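Local coordinates for protein 6-phosphogluconate dehydrogenase NAD-binding (Dyadobacter fermentans, PDB 4GBJ) that probably acts as an NAD(P)-dependent oxidoreductase of the 3-hydroxyisobutyrate dehydrogenase type, binding the dinucleotide through a Rossmann domain, at residues B[185-197]-B[282-295]. Sequence-based numbering, arbitrary orientation.
Sequences LEMMGEAFTMAEK and WGALALGASDDAGL
T193 OG1 is held by several partners where helix 185-197 meets the C-terminal segment 282-295. It donates to G189 O one turn back (2.7 Å), on the face of that carbonyl's plane opposite the one reached by T193 N, and accepts a hydrogen bond from a water that also donates to A286 O and bonds S290 OG; R202 adds another bond. With OG1 held beside its own backbone N (chi1 -62°), CG2 is turned onto segment 282-295, tight against A293 CB at 3.5 Å. A second water links S290 OG to E196 OE1, whose carboxylate is also salt-bridged to R202, while L295 CD1 lies against the same carboxylate. K197, bent at chi2 and chi3, brings NZ to A293 O (2.7 Å, C=O...N angle 144°); NZ also bonds V255 O of the second subunit.

Toward the N-terminal side of T193 the backbones close in, G189 CA lying 4.7 Å from A286 CA. G189 has no side chain to obstruct A286 O, and A289 CB rests 3.5 Å from G189 O. A further water donates to E186 OE2 and L285 O; E186 OE1 pairs with R268. Farther along, L185 and L285 cross at about a right angle, CD1 to CD2 3.7 Å, and L185 CD1 also lies over one face of the W282 ring.

Helix 288-292, inclined 37° to helix segment 185-197, ends in a Schellman motif with G294 at C'. L295, just after it, packs against the C-terminal end of helix 169-197 in the all-helical domain characteristic of the 3-hydroxyisobutyrate dehydrogenase family.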
ATOM      1  N   LEU B 185       3.392  -3.092  -5.316  1.00 19.46           N
ATOM      2  CA  LEU B 185       3.670  -3.202  -6.742  1.00 19.06           C
ATOM      3  C   LEU B 185       2.651  -4.085  -7.466  1.00 20.60           C
ATOM      4  O   LEU B 185       2.177  -3.743  -8.543  1.00 18.89           O
ATOM      5  CB  LEU B 185       5.047  -3.802  -6.967  1.00 18.45           C
ATOM      6  CG  LEU B 185       6.227  -2.812  -6.767  1.00 24.46           C
ATOM      7  CD1 LEU B 185       7.534  -3.608  -6.507  1.00 25.85           C
ATOM      8  CD2 LEU B 185       6.375  -1.913  -7.966  1.00 28.73           C
ATOM      9  N   GLU B 186       2.344  -5.237  -6.878  1.00 15.48           N
ATOM     10  CA  GLU B 186       1.412  -6.165  -7.478  1.00 15.62           C
ATOM     11  C   GLU B 186      -0.015  -5.580  -7.543  1.00 20.70           C
ATOM     12  O   GLU B 186      -0.658  -5.709  -8.576  1.00 24.37           O
ATOM     13  CB  GLU B 186       1.432  -7.512  -6.726  1.00 16.86           C
ATOM     14  CG  GLU B 186       0.329  -8.449  -7.153  1.00 16.97           C
ATOM     15  CD  GLU B 186       0.407  -8.933  -8.572  1.00 33.13           C
ATOM     16  OE1 GLU B 186      -0.624  -9.433  -9.065  1.00 27.42           O
ATOM     17  OE2 GLU B 186       1.526  -8.975  -9.133  1.00 23.46           O
HETATM   18  N   MSE B 187      -0.535  -4.991  -6.471  1.00 18.20           N
HETATM   19  CA  MSE B 187      -1.914  -4.499  -6.505  1.00 16.56           C
HETATM   20  C   MSE B 187      -2.037  -3.339  -7.524  1.00 20.69           C
HETATM   21  O   MSE B 187      -3.060  -3.215  -8.175  1.00 20.17           O
HETATM   22  CB  MSE B 187      -2.417  -4.083  -5.117  1.00 16.22           C
HETATM   23  CG  MSE B 187      -1.738  -2.783  -4.543  1.00 18.81           C
HETATM   24 SE   MSE B 187      -2.418  -2.346  -2.776  0.72 19.29          SE
HETATM   25  CE  MSE B 187      -1.409  -3.497  -1.646  1.00 22.96           C
HETATM   26  N   MSE B 188      -0.981  -2.514  -7.677  1.00 19.13           N
HETATM   27  CA  MSE B 188      -0.965  -1.455  -8.695  1.00 16.59           C
HETATM   28  C   MSE B 188      -0.905  -2.059 -10.125  1.00 22.93           C
HETATM   29  O   MSE B 188      -1.623  -1.600 -11.007  1.00 23.92           O
HETATM   30  CB  MSE B 188       0.171  -0.477  -8.473  1.00 17.47           C
HETATM   31  CG  MSE B 188      -0.147   0.466  -7.350  1.00 21.61           C
HETATM   32 SE   MSE B 188       1.096   1.912  -7.040  0.72 21.26          SE
HETATM   33  CE  MSE B 188       2.651   1.043  -6.375  1.00 20.67           C
ATOM     34  N   GLY B 189      -0.109  -3.091 -10.329  1.00 18.93           N
ATOM     35  CA  GLY B 189      -0.101  -3.798 -11.612  1.00 20.53           C
ATOM     36  C   GLY B 189      -1.486  -4.302 -12.002  1.00 24.14           C
ATOM     37  O   GLY B 189      -1.978  -4.057 -13.107  1.00 23.76           O
ATOM     38  N   GLU B 190      -2.169  -4.929 -11.052  1.00 19.31           N
ATOM     39  CA  GLU B 190      -3.517  -5.454 -11.270  1.00 19.41           C
ATOM     40  C   GLU B 190      -4.495  -4.359 -11.537  1.00 23.67           C
ATOM     41  O   GLU B 190      -5.263  -4.423 -12.505  1.00 23.16           O
ATOM     42  CB  GLU B 190      -3.998  -6.282 -10.051  1.00 20.22           C
ATOM     43  CG  GLU B 190      -3.209  -7.582  -9.897  1.00 18.99           C
ATOM     44  CD  GLU B 190      -3.688  -8.503  -8.783  1.00 22.70           C
ATOM     45  OE1 GLU B 190      -4.889  -8.457  -8.483  1.00 17.17           O
ATOM     46  OE2 GLU B 190      -2.874  -9.226  -8.166  1.00 22.98           O
ATOM     47  N   ALA B 191      -4.493  -3.352 -10.663  1.00 21.87           N
ATOM     48  CA  ALA B 191      -5.429  -2.231 -10.745  1.00 19.19           C
ATOM     49  C   ALA B 191      -5.191  -1.402 -11.977  1.00 21.82           C
ATOM     50  O   ALA B 191      -6.161  -1.099 -12.682  1.00 20.13           O
ATOM     51  CB  ALA B 191      -5.334  -1.357  -9.498  1.00 20.19           C
ATOM     52  N   PHE B 192      -3.915  -1.098 -12.310  1.00 18.86           N
ATOM     53  CA  PHE B 192      -3.616  -0.256 -13.487  1.00 18.37           C
ATOM     54  C   PHE B 192      -3.853  -0.960 -14.783  1.00 22.51           C
ATOM     55  O   PHE B 192      -4.301  -0.307 -15.728  1.00 22.27           O
ATOM     56  CB  PHE B 192      -2.208   0.301 -13.462  1.00 20.64           C
ATOM     57  CG  PHE B 192      -1.774   1.225 -12.334  1.00 20.54           C
ATOM     58  CD1 PHE B 192      -2.656   1.581 -11.309  1.00 19.37           C
ATOM     59  CD2 PHE B 192      -0.477   1.718 -12.286  1.00 22.44           C
ATOM     60  CE1 PHE B 192      -2.240   2.385 -10.252  1.00 20.43           C
ATOM     61  CE2 PHE B 192      -0.068   2.552 -11.236  1.00 25.42           C
ATOM     62  CZ  PHE B 192      -0.946   2.849 -10.204  1.00 22.54           C
ATOM     63  N   THR B 193      -3.706  -2.303 -14.816  1.00 20.17           N
ATOM     64  CA  THR B 193      -4.035  -3.135 -15.981  1.00 19.29           C
ATOM     65  C   THR B 193      -5.526  -3.205 -16.169  1.00 21.98           C
ATOM     66  O   THR B 193      -5.968  -3.116 -17.306  1.00 22.63           O
ATOM     67  CB  THR B 193      -3.387  -4.538 -15.847  1.00 24.18           C
ATOM     68  OG1 THR B 193      -1.991  -4.325 -15.820  1.00 24.33           O
ATOM     69  CG2 THR B 193      -3.726  -5.466 -17.002  1.00 23.91           C
HETATM   70  N   MSE B 194      -6.320  -3.361 -15.094  1.00 18.91           N
HETATM   71  CA  MSE B 194      -7.768  -3.355 -15.223  1.00 18.50           C
HETATM   72  C   MSE B 194      -8.228  -2.036 -15.855  1.00 23.98           C
HETATM   73  O   MSE B 194      -9.138  -2.007 -16.706  1.00 25.58           O
HETATM   74  CB  MSE B 194      -8.487  -3.537 -13.845  1.00 20.30           C
HETATM   75  CG  MSE B 194     -10.049  -3.194 -13.899  1.00 23.64           C
HETATM   76 SE   MSE B 194     -10.855  -3.641 -12.166  0.67 30.66          SE
HETATM   77  CE  MSE B 194     -10.234  -2.106 -11.084  1.00 30.54           C
ATOM     78  N   ALA B 195      -7.659  -0.921 -15.369  1.00 20.91           N
ATOM     79  CA  ALA B 195      -7.989   0.410 -15.884  1.00 20.75           C
ATOM     80  C   ALA B 195      -7.583   0.501 -17.352  1.00 24.21           C
ATOM     81  O   ALA B 195      -8.409   0.865 -18.212  1.00 24.31           O
ATOM     82  CB  ALA B 195      -7.280   1.476 -15.044  1.00 22.63           C
ATOM     83  N   GLU B 196      -6.355   0.063 -17.674  1.00 20.68           N
ATOM     84  CA  GLU B 196      -5.857   0.120 -19.042  1.00 23.17           C
ATOM     85  C   GLU B 196      -6.749  -0.638 -20.016  1.00 25.36           C
ATOM     86  O   GLU B 196      -7.081  -0.136 -21.081  1.00 26.24           O
ATOM     87  CB  GLU B 196      -4.440  -0.414 -19.100  1.00 24.33           C
ATOM     88  CG  GLU B 196      -3.835  -0.372 -20.483  1.00 29.73           C
ATOM     89  CD  GLU B 196      -2.427  -0.918 -20.530  1.00 38.45           C
ATOM     90  OE1 GLU B 196      -1.930  -1.413 -19.488  1.00 30.43           O
ATOM     91  OE2 GLU B 196      -1.829  -0.875 -21.628  1.00 34.26           O
ATOM     92  N   LYS B 197      -7.178  -1.816 -19.648  1.00 24.27           N
ATOM     93  CA  LYS B 197      -8.049  -2.609 -20.538  1.00 26.04           C
ATOM     94  C   LYS B 197      -9.450  -2.003 -20.610  1.00 32.78           C
ATOM     95  O   LYS B 197     -10.172  -2.313 -21.523  1.00 31.91           O
ATOM     96  CB  LYS B 197      -8.027  -4.042 -20.046  1.00 29.24           C
ATOM     97  CG  LYS B 197      -6.616  -4.556 -20.285  1.00 29.35           C
ATOM     98  CD  LYS B 197      -6.569  -5.931 -20.573  1.00 38.92           C
ATOM     99  CE  LYS B 197      -7.102  -6.336 -21.932  1.00 26.27           C
ATOM    100  NZ  LYS B 197      -7.232  -7.789 -21.859  1.00 29.34           N
ATOM    101  N   TRP B 282      13.410  -4.904  -9.970  1.00 25.06           N
ATOM    102  CA  TRP B 282      12.508  -5.821  -9.269  1.00 25.29           C
ATOM    103  C   TRP B 282      11.055  -5.353  -9.349  1.00 25.40           C
ATOM    104  O   TRP B 282      10.181  -6.190  -9.293  1.00 23.59           O
ATOM    105  CB  TRP B 282      12.935  -6.036  -7.820  1.00 25.73           C
ATOM    106  CG  TRP B 282      12.527  -4.938  -6.893  1.00 28.31           C
ATOM    107  CD1 TRP B 282      12.905  -3.628  -6.945  1.00 31.51           C
ATOM    108  CD2 TRP B 282      11.808  -5.102  -5.666  1.00 28.28           C
ATOM    109  NE1 TRP B 282      12.410  -2.955  -5.857  1.00 31.80           N
ATOM    110  CE2 TRP B 282      11.744  -3.835  -5.047  1.00 32.76           C
ATOM    111  CE3 TRP B 282      11.199  -6.197  -5.033  1.00 29.64           C
ATOM    112  CZ2 TRP B 282      11.089  -3.626  -3.824  1.00 32.04           C
ATOM    113  CZ3 TRP B 282      10.509  -5.983  -3.850  1.00 31.97           C
ATOM    114  CH2 TRP B 282      10.430  -4.697  -3.276  1.00 33.49           C
ATOM    115  N   GLY B 283      10.815  -4.058  -9.584  1.00 20.66           N
ATOM    116  CA  GLY B 283       9.486  -3.520  -9.835  1.00 20.16           C
ATOM    117  C   GLY B 283       8.772  -4.190 -10.993  1.00 24.42           C
ATOM    118  O   GLY B 283       7.539  -4.171 -11.066  1.00 22.80           O
ATOM    119  N   ALA B 284       9.540  -4.799 -11.937  1.00 24.37           N
ATOM    120  CA  ALA B 284       8.953  -5.478 -13.092  1.00 23.45           C
ATOM    121  C   ALA B 284       8.122  -6.676 -12.707  1.00 22.99           C
ATOM    122  O   ALA B 284       7.477  -7.233 -13.571  1.00 21.57           O
ATOM    123  CB  ALA B 284      10.051  -5.887 -14.072  1.00 25.25           C
ATOM    124  N   LEU B 285       8.023  -7.050 -11.411  1.00 22.60           N
ATOM    125  CA  LEU B 285       7.091  -8.111 -11.018  1.00 22.89           C
ATOM    126  C   LEU B 285       5.667  -7.680 -11.463  1.00 24.34           C
ATOM    127  O   LEU B 285       4.810  -8.533 -11.773  1.00 23.22           O
ATOM    128  CB  LEU B 285       7.149  -8.399  -9.496  1.00 22.52           C
ATOM    129  CG  LEU B 285       6.527  -7.329  -8.578  1.00 26.67           C
ATOM    130  CD1 LEU B 285       5.040  -7.554  -8.350  1.00 26.64           C
ATOM    131  CD2 LEU B 285       7.261  -7.268  -7.251  1.00 26.20           C
ATOM    132  N   ALA B 286       5.417  -6.344 -11.481  1.00 20.42           N
ATOM    133  CA  ALA B 286       4.117  -5.778 -11.852  1.00 21.88           C
ATOM    134  C   ALA B 286       3.716  -6.035 -13.330  1.00 26.98           C
ATOM    135  O   ALA B 286       2.529  -5.881 -13.652  1.00 25.46           O
ATOM    136  CB  ALA B 286       4.078  -4.289 -11.547  1.00 23.11           C
ATOM    137  N   LEU B 287       4.680  -6.435 -14.207  1.00 22.82           N
ATOM    138  CA  LEU B 287       4.405  -6.818 -15.587  1.00 23.32           C
ATOM    139  C   LEU B 287       3.619  -8.078 -15.699  1.00 26.38           C
ATOM    140  O   LEU B 287       3.017  -8.272 -16.746  1.00 24.39           O
ATOM    141  CB  LEU B 287       5.683  -6.979 -16.442  1.00 24.01           C
ATOM    142  CG  LEU B 287       6.295  -5.720 -16.970  1.00 30.18           C
ATOM    143  CD1 LEU B 287       7.548  -6.030 -17.769  1.00 30.94           C
ATOM    144  CD2 LEU B 287       5.310  -4.971 -17.910  1.00 32.61           C
ATOM    145  N   GLY B 288       3.607  -8.944 -14.681  1.00 25.07           N
ATOM    146  CA  GLY B 288       2.822 -10.186 -14.763  1.00 23.21           C
ATOM    147  C   GLY B 288       1.339  -9.957 -15.005  1.00 22.19           C
ATOM    148  O   GLY B 288       0.690 -10.716 -15.722  1.00 23.22           O
ATOM    149  N   ALA B 289       0.790  -8.914 -14.405  1.00 20.43           N
ATOM    150  CA  ALA B 289      -0.643  -8.582 -14.568  1.00 22.80           C
ATOM    151  C   ALA B 289      -0.924  -8.205 -16.022  1.00 25.11           C
ATOM    152  O   ALA B 289      -2.007  -8.497 -16.510  1.00 25.11           O
ATOM    153  CB  ALA B 289      -1.041  -7.425 -13.650  1.00 24.29           C
ATOM    154  N   SER B 290       0.075  -7.565 -16.703  1.00 19.10           N
ATOM    155  CA  SER B 290      -0.011  -7.155 -18.107  1.00 21.43           C
ATOM    156  C   SER B 290       0.055  -8.386 -18.986  1.00 27.48           C
ATOM    157  O   SER B 290      -0.773  -8.535 -19.882  1.00 25.75           O
ATOM    158  CB  SER B 290       1.088  -6.165 -18.461  1.00 23.90           C
ATOM    159  OG  SER B 290       0.887  -4.959 -17.746  1.00 27.41           O
ATOM    160  N   ASP B 291       0.975  -9.306 -18.657  1.00 23.19           N
ATOM    161  CA  ASP B 291       1.087 -10.604 -19.329  1.00 23.55           C
ATOM    162  C   ASP B 291      -0.208 -11.384 -19.294  1.00 25.82           C
ATOM    163  O   ASP B 291      -0.668 -11.840 -20.314  1.00 26.59           O
ATOM    164  CB  ASP B 291       2.157 -11.469 -18.684  1.00 24.67           C
ATOM    165  CG  ASP B 291       3.531 -10.917 -18.722  1.00 32.63           C
ATOM    166  OD1 ASP B 291       3.833 -10.139 -19.663  1.00 37.60           O
ATOM    167  OD2 ASP B 291       4.363 -11.337 -17.874  1.00 30.67           O
ATOM    168  N   ASP B 292      -0.789 -11.531 -18.129  1.00 20.55           N
ATOM    169  CA  ASP B 292      -2.043 -12.280 -17.938  1.00 19.79           C
ATOM    170  C   ASP B 292      -3.211 -11.673 -18.610  1.00 25.71           C
ATOM    171  O   ASP B 292      -4.116 -12.411 -18.976  1.00 28.83           O
ATOM    172  CB  ASP B 292      -2.419 -12.416 -16.472  1.00 20.45           C
ATOM    173  CG  ASP B 292      -1.472 -13.234 -15.643  1.00 31.71           C
ATOM    174  OD1 ASP B 292      -0.612 -13.898 -16.227  1.00 27.85           O
ATOM    175  OD2 ASP B 292      -1.663 -13.282 -14.397  1.00 38.94           O
ATOM    176  N   ALA B 293      -3.214 -10.369 -18.799  1.00 22.98           N
ATOM    177  CA  ALA B 293      -4.282  -9.673 -19.496  1.00 22.77           C
ATOM    178  C   ALA B 293      -4.003  -9.515 -21.010  1.00 26.49           C
ATOM    179  O   ALA B 293      -4.716  -8.764 -21.656  1.00 26.26           O
ATOM    180  CB  ALA B 293      -4.507  -8.303 -18.854  1.00 24.30           C
ATOM    181  N   GLY B 294      -3.020 -10.216 -21.544  1.00 24.84           N
ATOM    182  CA  GLY B 294      -2.668 -10.244 -22.972  1.00 27.12           C
ATOM    183  C   GLY B 294      -2.038  -8.988 -23.537  1.00 34.38           C
ATOM    184  O   GLY B 294      -2.167  -8.747 -24.734  1.00 36.37           O
ATOM    185  N   LEU B 295      -1.409  -8.154 -22.704  1.00 30.21           N
ATOM    186  CA  LEU B 295      -0.832  -6.884 -23.159  1.00 32.01           C
ATOM    187  C   LEU B 295       0.668  -6.925 -23.407  1.00 44.19           C
ATOM    188  O   LEU B 295       1.264  -5.857 -23.568  1.00 48.09           O
ATOM    189  CB  LEU B 295      -1.100  -5.773 -22.130  1.00 30.14           C
ATOM    190  CG  LEU B 295      -2.556  -5.481 -21.904  1.00 33.88           C
ATOM    191  CD1 LEU B 295      -2.716  -4.506 -20.776  1.00 32.77           C
ATOM    192  CD2 LEU B 295      -3.192  -4.956 -23.195  1.00 36.10           C
TER
HETATM  193  O   HOH W   1       1.903  -8.389 -11.665  1.00 29.40           O
HETATM  194  O   HOH W   2       1.036  -4.174 -15.025  1.00 30.46           O
HETATM  195  O   HOH W   3       0.335  -2.919 -19.522  1.00 31.60           O